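Local coordinates for protein MmeI (Methylophilus methylotrophus, PDB 5HR4) that is a type IIL restriction-modification enzyme that binds DNA and probably methylates adenine at N6 using S-adenosyl-L-methionine, at residues Leu557-Ser569 with Ala612-Asp624. Sequence-based numbering, arbitrary orientation.
Sequences LGIKINFAHRTFS and AKNINPYLRDGVD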
ATOM      1  N   LEU A 557      19.175  -2.283 -14.874  1.00 48.29           N
ATOM      2  CA  LEU A 557      19.122  -3.739 -14.922  1.00 46.97           C
ATOM      3  C   LEU A 557      18.310  -4.261 -16.097  1.00 47.59           C
ATOM      4  O   LEU A 557      18.145  -5.480 -16.225  1.00 49.71           O
ATOM      5  CB  LEU A 557      18.556  -4.289 -13.615  1.00 48.99           C
ATOM      6  CG  LEU A 557      19.489  -4.140 -12.405  1.00 53.19           C
ATOM      7  CD1 LEU A 557      18.888  -4.812 -11.176  1.00 49.27           C
ATOM      8  CD2 LEU A 557      20.873  -4.707 -12.698  1.00 49.12           C
ATOM      9  N   GLY A 558      17.825  -3.373 -16.961  1.00 43.46           N
ATOM     10  CA  GLY A 558      17.014  -3.744 -18.089  1.00 40.32           C
ATOM     11  C   GLY A 558      15.523  -3.662 -17.853  1.00 45.47           C
ATOM     12  O   GLY A 558      14.752  -4.025 -18.750  1.00 45.31           O
ATOM     13  N   ILE A 559      15.083  -3.197 -16.680  1.00 44.70           N
ATOM     14  CA  ILE A 559      13.669  -3.279 -16.346  1.00 39.37           C
ATOM     15  C   ILE A 559      12.900  -2.244 -17.143  1.00 43.58           C
ATOM     16  O   ILE A 559      13.287  -1.067 -17.207  1.00 45.47           O
ATOM     17  CB  ILE A 559      13.436  -3.088 -14.844  1.00 41.31           C
ATOM     18  CG1 ILE A 559      14.048  -4.248 -14.062  1.00 39.95           C
ATOM     19  CG2 ILE A 559      11.944  -3.031 -14.576  1.00 40.44           C
ATOM     20  CD1 ILE A 559      13.314  -5.530 -14.243  1.00 36.39           C
ATOM     21  N   LYS A 560      11.800  -2.685 -17.746  1.00 39.02           N
ATOM     22  CA  LYS A 560      10.958  -1.853 -18.579  1.00 37.78           C
ATOM     23  C   LYS A 560       9.538  -1.941 -18.040  1.00 40.73           C
ATOM     24  O   LYS A 560       9.081  -3.032 -17.688  1.00 43.86           O
ATOM     25  CB  LYS A 560      11.051  -2.321 -20.042  1.00 35.45           C
ATOM     26  N   ILE A 561       8.847  -0.803 -17.939  1.00 39.46           N
ATOM     27  CA  ILE A 561       7.478  -0.777 -17.421  1.00 38.54           C
ATOM     28  C   ILE A 561       6.506  -0.934 -18.579  1.00 40.83           C
ATOM     29  O   ILE A 561       6.501  -0.113 -19.501  1.00 44.22           O
ATOM     30  CB  ILE A 561       7.171   0.519 -16.660  1.00 37.99           C
ATOM     31  CG1 ILE A 561       8.176   0.781 -15.547  1.00 31.31           C
ATOM     32  CG2 ILE A 561       5.777   0.449 -16.060  1.00 32.27           C
ATOM     33  CD1 ILE A 561       7.944   2.125 -14.931  1.00 30.45           C
ATOM     34  N   ASN A 562       5.644  -1.948 -18.502  1.00 41.91           N
ATOM     35  CA  ASN A 562       4.750  -2.284 -19.606  1.00 41.02           C
ATOM     36  C   ASN A 562       3.319  -1.834 -19.398  1.00 37.91           C
ATOM     37  O   ASN A 562       2.631  -1.533 -20.376  1.00 38.74           O
ATOM     38  CB  ASN A 562       4.774  -3.787 -19.846  1.00 35.76           C
ATOM     39  CG  ASN A 562       6.096  -4.234 -20.399  1.00 53.32           C
ATOM     40  OD1 ASN A 562       6.556  -3.684 -21.410  1.00 51.46           O
ATOM     41  ND2 ASN A 562       6.755  -5.193 -19.716  1.00 48.63           N
ATOM     42  N   PHE A 563       2.846  -1.796 -18.161  1.00 33.96           N
ATOM     43  CA  PHE A 563       1.568  -1.169 -17.885  1.00 31.95           C
ATOM     44  C   PHE A 563       1.612  -0.699 -16.447  1.00 29.67           C
ATOM     45  O   PHE A 563       2.474  -1.111 -15.672  1.00 33.39           O
ATOM     46  CB  PHE A 563       0.395  -2.118 -18.136  1.00 31.76           C
ATOM     47  CG  PHE A 563       0.241  -3.193 -17.091  1.00 32.58           C
ATOM     48  CD1 PHE A 563      -0.536  -2.977 -15.954  1.00 28.51           C
ATOM     49  CD2 PHE A 563       0.853  -4.422 -17.252  1.00 28.03           C
ATOM     50  CE1 PHE A 563      -0.690  -3.965 -14.997  1.00 28.62           C
ATOM     51  CE2 PHE A 563       0.711  -5.419 -16.291  1.00 29.62           C
ATOM     52  CZ  PHE A 563      -0.060  -5.196 -15.164  1.00 29.38           C
ATOM     53  N   ALA A 564       0.675   0.171 -16.097  1.00 33.47           N
ATOM     54  CA  ALA A 564       0.680   0.757 -14.768  1.00 27.98           C
ATOM     55  C   ALA A 564      -0.687   1.340 -14.478  1.00 29.44           C
ATOM     56  O   ALA A 564      -1.301   1.943 -15.360  1.00 34.31           O
ATOM     57  CB  ALA A 564       1.750   1.851 -14.642  1.00 26.01           C
ATOM     58  N   HIS A 565      -1.143   1.163 -13.237  1.00 30.69           N
ATOM     59  CA  HIS A 565      -2.300   1.861 -12.687  1.00 25.12           C
ATOM     60  C   HIS A 565      -1.807   3.041 -11.864  1.00 28.59           C
ATOM     61  O   HIS A 565      -1.085   2.855 -10.878  1.00 35.37           O
ATOM     62  CB  HIS A 565      -3.139   0.944 -11.795  1.00 24.93           C
ATOM     63  CG  HIS A 565      -3.976  -0.047 -12.537  1.00 32.64           C
ATOM     64  ND1 HIS A 565      -5.353   0.021 -12.565  1.00 33.18           N
ATOM     65  CD2 HIS A 565      -3.637  -1.143 -13.259  1.00 33.96           C
ATOM     66  CE1 HIS A 565      -5.825  -0.979 -13.289  1.00 34.84           C
ATOM     67  NE2 HIS A 565      -4.804  -1.703 -13.718  1.00 36.46           N
ATOM     68  N   ARG A 566      -2.230   4.247 -12.227  1.00 30.75           N
ATOM     69  CA  ARG A 566      -1.914   5.408 -11.414  1.00 25.89           C
ATOM     70  C   ARG A 566      -2.695   5.365 -10.099  1.00 30.08           C
ATOM     71  O   ARG A 566      -3.494   4.457  -9.844  1.00 29.92           O
ATOM     72  CB  ARG A 566      -2.216   6.684 -12.180  1.00 29.15           C
ATOM     73  CG  ARG A 566      -1.305   6.932 -13.327  1.00 28.76           C
ATOM     74  CD  ARG A 566      -1.699   8.226 -13.969  1.00 38.40           C
ATOM     75  NE  ARG A 566      -1.222   9.344 -13.172  1.00 38.36           N
ATOM     76  CZ  ARG A 566       0.066   9.560 -12.923  1.00 36.64           C
ATOM     77  NH1 ARG A 566       0.977   8.726 -13.397  1.00 32.31           N
ATOM     78  NH2 ARG A 566       0.449  10.597 -12.197  1.00 40.00           N
ATOM     79  N   THR A 567      -2.461   6.382  -9.265  1.00 27.22           N
ATOM     80  CA  THR A 567      -2.927   6.404  -7.878  1.00 28.48           C
ATOM     81  C   THR A 567      -4.411   6.061  -7.743  1.00 30.45           C
ATOM     82  O   THR A 567      -5.253   6.621  -8.451  1.00 31.47           O
ATOM     83  CB  THR A 567      -2.668   7.794  -7.303  1.00 25.11           C
ATOM     84  OG1 THR A 567      -1.259   8.041  -7.263  1.00 28.05           O
ATOM     85  CG2 THR A 567      -3.254   7.923  -5.934  1.00 27.45           C
ATOM     86  N   PHE A 568      -4.730   5.143  -6.823  1.00 27.16           N
ATOM     87  CA  PHE A 568      -6.113   4.917  -6.401  1.00 27.21           C
ATOM     88  C   PHE A 568      -6.164   4.688  -4.895  1.00 28.89           C
ATOM     89  O   PHE A 568      -5.144   4.396  -4.265  1.00 32.92           O
ATOM     90  CB  PHE A 568      -6.777   3.741  -7.145  1.00 31.16           C
ATOM     91  CG  PHE A 568      -6.035   2.435  -7.059  1.00 25.77           C
ATOM     92  CD1 PHE A 568      -4.927   2.193  -7.848  1.00 29.15           C
ATOM     93  CD2 PHE A 568      -6.488   1.426  -6.234  1.00 25.35           C
ATOM     94  CE1 PHE A 568      -4.247   0.968  -7.779  1.00 27.32           C
ATOM     95  CE2 PHE A 568      -5.819   0.208  -6.160  1.00 28.94           C
ATOM     96  CZ  PHE A 568      -4.701  -0.020  -6.943  1.00 26.86           C
ATOM     97  N   SER A 569      -7.356   4.857  -4.310  1.00 28.89           N
ATOM     98  CA  SER A 569      -7.528   4.610  -2.877  1.00 32.12           C
ATOM     99  C   SER A 569      -7.611   3.111  -2.610  1.00 27.40           C
ATOM    100  O   SER A 569      -8.217   2.362  -3.380  1.00 29.95           O
ATOM    101  CB  SER A 569      -8.782   5.312  -2.320  1.00 22.73           C
ATOM    102  N   ALA A 612      -0.225   4.627 -24.152  1.00 32.25           N
ATOM    103  CA  ALA A 612       0.916   5.407 -23.699  1.00 31.70           C
ATOM    104  C   ALA A 612       2.118   5.150 -24.586  1.00 31.63           C
ATOM    105  O   ALA A 612       2.448   3.997 -24.876  1.00 26.21           O
ATOM    106  CB  ALA A 612       1.258   5.089 -22.248  1.00 32.03           C
ATOM    107  N   LYS A 613       2.765   6.237 -25.021  1.00 36.84           N
ATOM    108  CA  LYS A 613       4.021   6.104 -25.754  1.00 37.77           C
ATOM    109  C   LYS A 613       5.091   5.470 -24.874  1.00 41.67           C
ATOM    110  O   LYS A 613       5.718   4.473 -25.256  1.00 43.69           O
ATOM    111  CB  LYS A 613       4.482   7.469 -26.269  1.00 36.18           C
ATOM    112  N   ASN A 614       5.303   6.029 -23.680  1.00 40.68           N
ATOM    113  CA  ASN A 614       6.253   5.483 -22.722  1.00 35.27           C
ATOM    114  C   ASN A 614       5.641   5.557 -21.333  1.00 35.12           C
ATOM    115  O   ASN A 614       4.767   6.383 -21.072  1.00 37.53           O
ATOM    116  CB  ASN A 614       7.577   6.237 -22.758  1.00 32.03           C
ATOM    117  CG  ASN A 614       8.570   5.701 -21.759  1.00 37.37           C
ATOM    118  OD1 ASN A 614       8.692   4.483 -21.581  1.00 37.26           O
ATOM    119  ND2 ASN A 614       9.273   6.609 -21.074  1.00 33.13           N
ATOM    120  N   ILE A 615       6.091   4.682 -20.435  1.00 33.99           N
ATOM    121  CA  ILE A 615       5.687   4.769 -19.037  1.00 36.56           C
ATOM    122  C   ILE A 615       6.888   5.183 -18.196  1.00 34.85           C
ATOM    123  O   ILE A 615       7.897   4.468 -18.135  1.00 34.28           O
ATOM    124  CB  ILE A 615       5.057   3.470 -18.527  1.00 35.29           C
ATOM    125  CG1 ILE A 615       3.912   3.066 -19.449  1.00 31.60           C
ATOM    126  CG2 ILE A 615       4.496   3.705 -17.139  1.00 29.33           C
ATOM    127  CD1 ILE A 615       3.027   1.993 -18.875  1.00 33.08           C
ATOM    128  N   ASN A 616       6.759   6.355 -17.563  1.00 36.32           N
ATOM    129  CA  ASN A 616       7.764   6.976 -16.707  1.00 35.88           C
ATOM    130  C   ASN A 616       8.033   6.167 -15.455  1.00 31.26           C
ATOM    131  O   ASN A 616       7.179   5.415 -14.990  1.00 36.07           O
ATOM    132  CB  ASN A 616       7.290   8.349 -16.233  1.00 30.93           C
ATOM    133  CG  ASN A 616       7.915   9.455 -16.995  1.00 37.16           C
ATOM    134  OD1 ASN A 616       7.386  10.568 -17.053  1.00 43.78           O
ATOM    135  ND2 ASN A 616       9.055   9.163 -17.615  1.00 39.38           N
ATOM    136  N   PRO A 617       9.192   6.367 -14.844  1.00 33.63           N
ATOM    137  CA  PRO A 617       9.329   5.991 -13.423  1.00 36.74           C
ATOM    138  C   PRO A 617       8.322   6.705 -12.518  1.00 34.33           C
ATOM    139  O   PRO A 617       7.977   6.174 -11.455  1.00 34.01           O
ATOM    140  CB  PRO A 617      10.783   6.363 -13.093  1.00 36.45           C
ATOM    141  CG  PRO A 617      11.280   7.193 -14.271  1.00 40.78           C
ATOM    142  CD  PRO A 617      10.456   6.803 -15.455  1.00 37.78           C
ATOM    143  N   TYR A 618       7.818   7.876 -12.918  1.00 31.97           N
ATOM    144  CA  TYR A 618       6.673   8.506 -12.267  1.00 29.20           C
ATOM    145  C   TYR A 618       5.323   7.943 -12.737  1.00 35.91           C
ATOM    146  O   TYR A 618       4.274   8.417 -12.267  1.00 30.96           O
ATOM    147  CB  TYR A 618       6.684  10.017 -12.519  1.00 28.08           C
ATOM    148  CG  TYR A 618       7.940  10.757 -12.134  1.00 29.51           C
ATOM    149  CD1 TYR A 618       8.974  10.935 -13.038  1.00 28.95           C
ATOM    150  CD2 TYR A 618       8.078  11.307 -10.855  1.00 32.98           C
ATOM    151  CE1 TYR A 618      10.116  11.643 -12.679  1.00 34.01           C
ATOM    152  CE2 TYR A 618       9.208  11.994 -10.489  1.00 29.23           C
ATOM    153  CZ  TYR A 618      10.223  12.167 -11.402  1.00 35.20           C
ATOM    154  OH  TYR A 618      11.359  12.865 -11.031  1.00 46.16           O
ATOM    155  N   LEU A 619       5.329   6.953 -13.646  1.00 34.35           N
ATOM    156  CA  LEU A 619       4.132   6.389 -14.284  1.00 32.20           C
ATOM    157  C   LEU A 619       3.420   7.397 -15.173  1.00 34.02           C
ATOM    158  O   LEU A 619       2.194   7.370 -15.283  1.00 38.38           O
ATOM    159  CB  LEU A 619       3.142   5.821 -13.269  1.00 31.25           C
ATOM    160  CG  LEU A 619       3.716   4.888 -12.215  1.00 30.00           C
ATOM    161  CD1 LEU A 619       2.601   4.388 -11.323  1.00 30.10           C
ATOM    162  CD2 LEU A 619       4.409   3.757 -12.919  1.00 29.15           C
ATOM    163  N   ARG A 620       4.164   8.288 -15.816  1.00 33.09           N
ATOM    164  CA  ARG A 620       3.594   9.218 -16.778  1.00 34.61           C
ATOM    165  C   ARG A 620       4.034   8.871 -18.197  1.00 40.95           C
ATOM    166  O   ARG A 620       5.040   8.188 -18.424  1.00 37.68           O
ATOM    167  CB  ARG A 620       4.005  10.659 -16.466  1.00 34.13           C
ATOM    168  CG  ARG A 620       3.334  11.268 -15.253  1.00 36.15           C
ATOM    169  CD  ARG A 620       3.736  12.731 -15.134  1.00 34.68           C
ATOM    170  NE  ARG A 620       5.174  12.846 -14.923  1.00 37.75           N
ATOM    171  CZ  ARG A 620       5.734  13.157 -13.758  1.00 37.90           C
ATOM    172  NH1 ARG A 620       4.977  13.417 -12.697  1.00 33.61           N
ATOM    173  NH2 ARG A 620       7.053  13.233 -13.661  1.00 33.71           N
ATOM    174  N   ASP A 621       3.282   9.374 -19.167  1.00 43.24           N
ATOM    175  CA  ASP A 621       3.700   9.244 -20.554  1.00 35.13           C
ATOM    176  C   ASP A 621       4.674  10.382 -20.843  1.00 38.38           C
ATOM    177  O   ASP A 621       4.273  11.506 -21.141  1.00 42.01           O
ATOM    178  CB  ASP A 621       2.506   9.267 -21.490  1.00 37.49           C
ATOM    179  CG  ASP A 621       2.877   8.866 -22.897  1.00 44.60           C
ATOM    180  OD1 ASP A 621       4.099   8.703 -23.138  1.00 40.51           O
ATOM    181  OD2 ASP A 621       1.953   8.722 -23.749  1.00 42.72           O
ATOM    182  N   GLY A 622       5.960  10.101 -20.727  1.00 40.22           N
ATOM    183  CA  GLY A 622       6.946  11.108 -21.034  1.00 37.02           C
ATOM    184  C   GLY A 622       8.343  10.540 -21.029  1.00 41.87           C
ATOM    185  O   GLY A 622       8.536   9.324 -21.108  1.00 37.92           O
ATOM    186  N   VAL A 623       9.318  11.453 -20.913  1.00 42.93           N
ATOM    187  CA  VAL A 623      10.735  11.113 -21.005  1.00 39.65           C
ATOM    188  C   VAL A 623      11.172  10.441 -19.713  1.00 41.72           C
ATOM    189  O   VAL A 623      10.455  10.492 -18.707  1.00 41.65           O
ATOM    190  CB  VAL A 623      11.588  12.358 -21.321  1.00 39.33           C
ATOM    191  CG1 VAL A 623      11.002  13.110 -22.497  1.00 39.51           C
ATOM    192  CG2 VAL A 623      11.698  13.274 -20.128  1.00 42.31           C
ATOM    193  N   ASP A 624      12.344   9.805 -19.738  1.00 40.26           N
ATOM    194  CA  ASP A 624      12.846   9.006 -18.629  1.00 42.18           C
ATOM    195  C   ASP A 624      13.816   9.774 -17.724  1.00 44.21           C
ATOM    196  O   ASP A 624      14.604   9.153 -17.001  1.00 51.61           O
ATOM    197  CB  ASP A 624      13.511   7.736 -19.161  1.00 38.38           C
ATOM    198  CG  ASP A 624      12.574   6.545 -19.148  1.00 48.35           C
ATOM    199  OD1 ASP A 624      11.348   6.764 -19.201  1.00 52.86           O
ATOM    200  OD2 ASP A 624      13.048   5.389 -19.071  1.00 53.69           O
TER
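Strand 560-569, an inner strand of the mixed sheet in the methyltransferase part of MmeI, is covered on one face by the loop that follows edge strand 608-612. Ile561, Ala564 and Arg566 meet Ile615 and Leu619 of this loop. The Ile561 and Ile615 side chains cross at about a right angle, with Ile561 CG2 3.7 Å from Ile615 CG2. Each isoleucine has CG2 anti to its backbone N, which brings the two methyls together. The other branch of Ile615 reaches in toward the strand backbone, and its CD1 lies 3.6 Å from Phe563 CA. That point belongs to a classic beta bulge, where Asn562 and Phe563 both face Gly586. Beyond the bulge, Ala564 CB rests 3.7 Å from Leu619 CD2. Leu619 closes a type I turn begun at Asn616, with Leu619 N hydrogen-bonded to Asn616 O at 2.8 Å. Trp551 of helix 544-556 touches both Ile561 and Pro617, so helix and loop adjoin on this face of the sheet.

The polar contact is at the border of the patch. The Arg566 chain bends at chi3 (77°) and brings NH1 to the turn. Its weak hydrogen bond to Tyr618 O is 3.5 Å long, and Leu619 O also lies near the guanidinium plane, at its edge. Arg620 CG lies 3.9 Å from Arg566 NH1, while Arg620 NH1 is hydrogen-bonded to Asn800 O. The buried side chains of Ile561, Ala564, Ile615 and Leu619 make the contact mainly apolar, and Arg566 probably places its positive charge beside the backbone carbonyls of Tyr618 and Leu619.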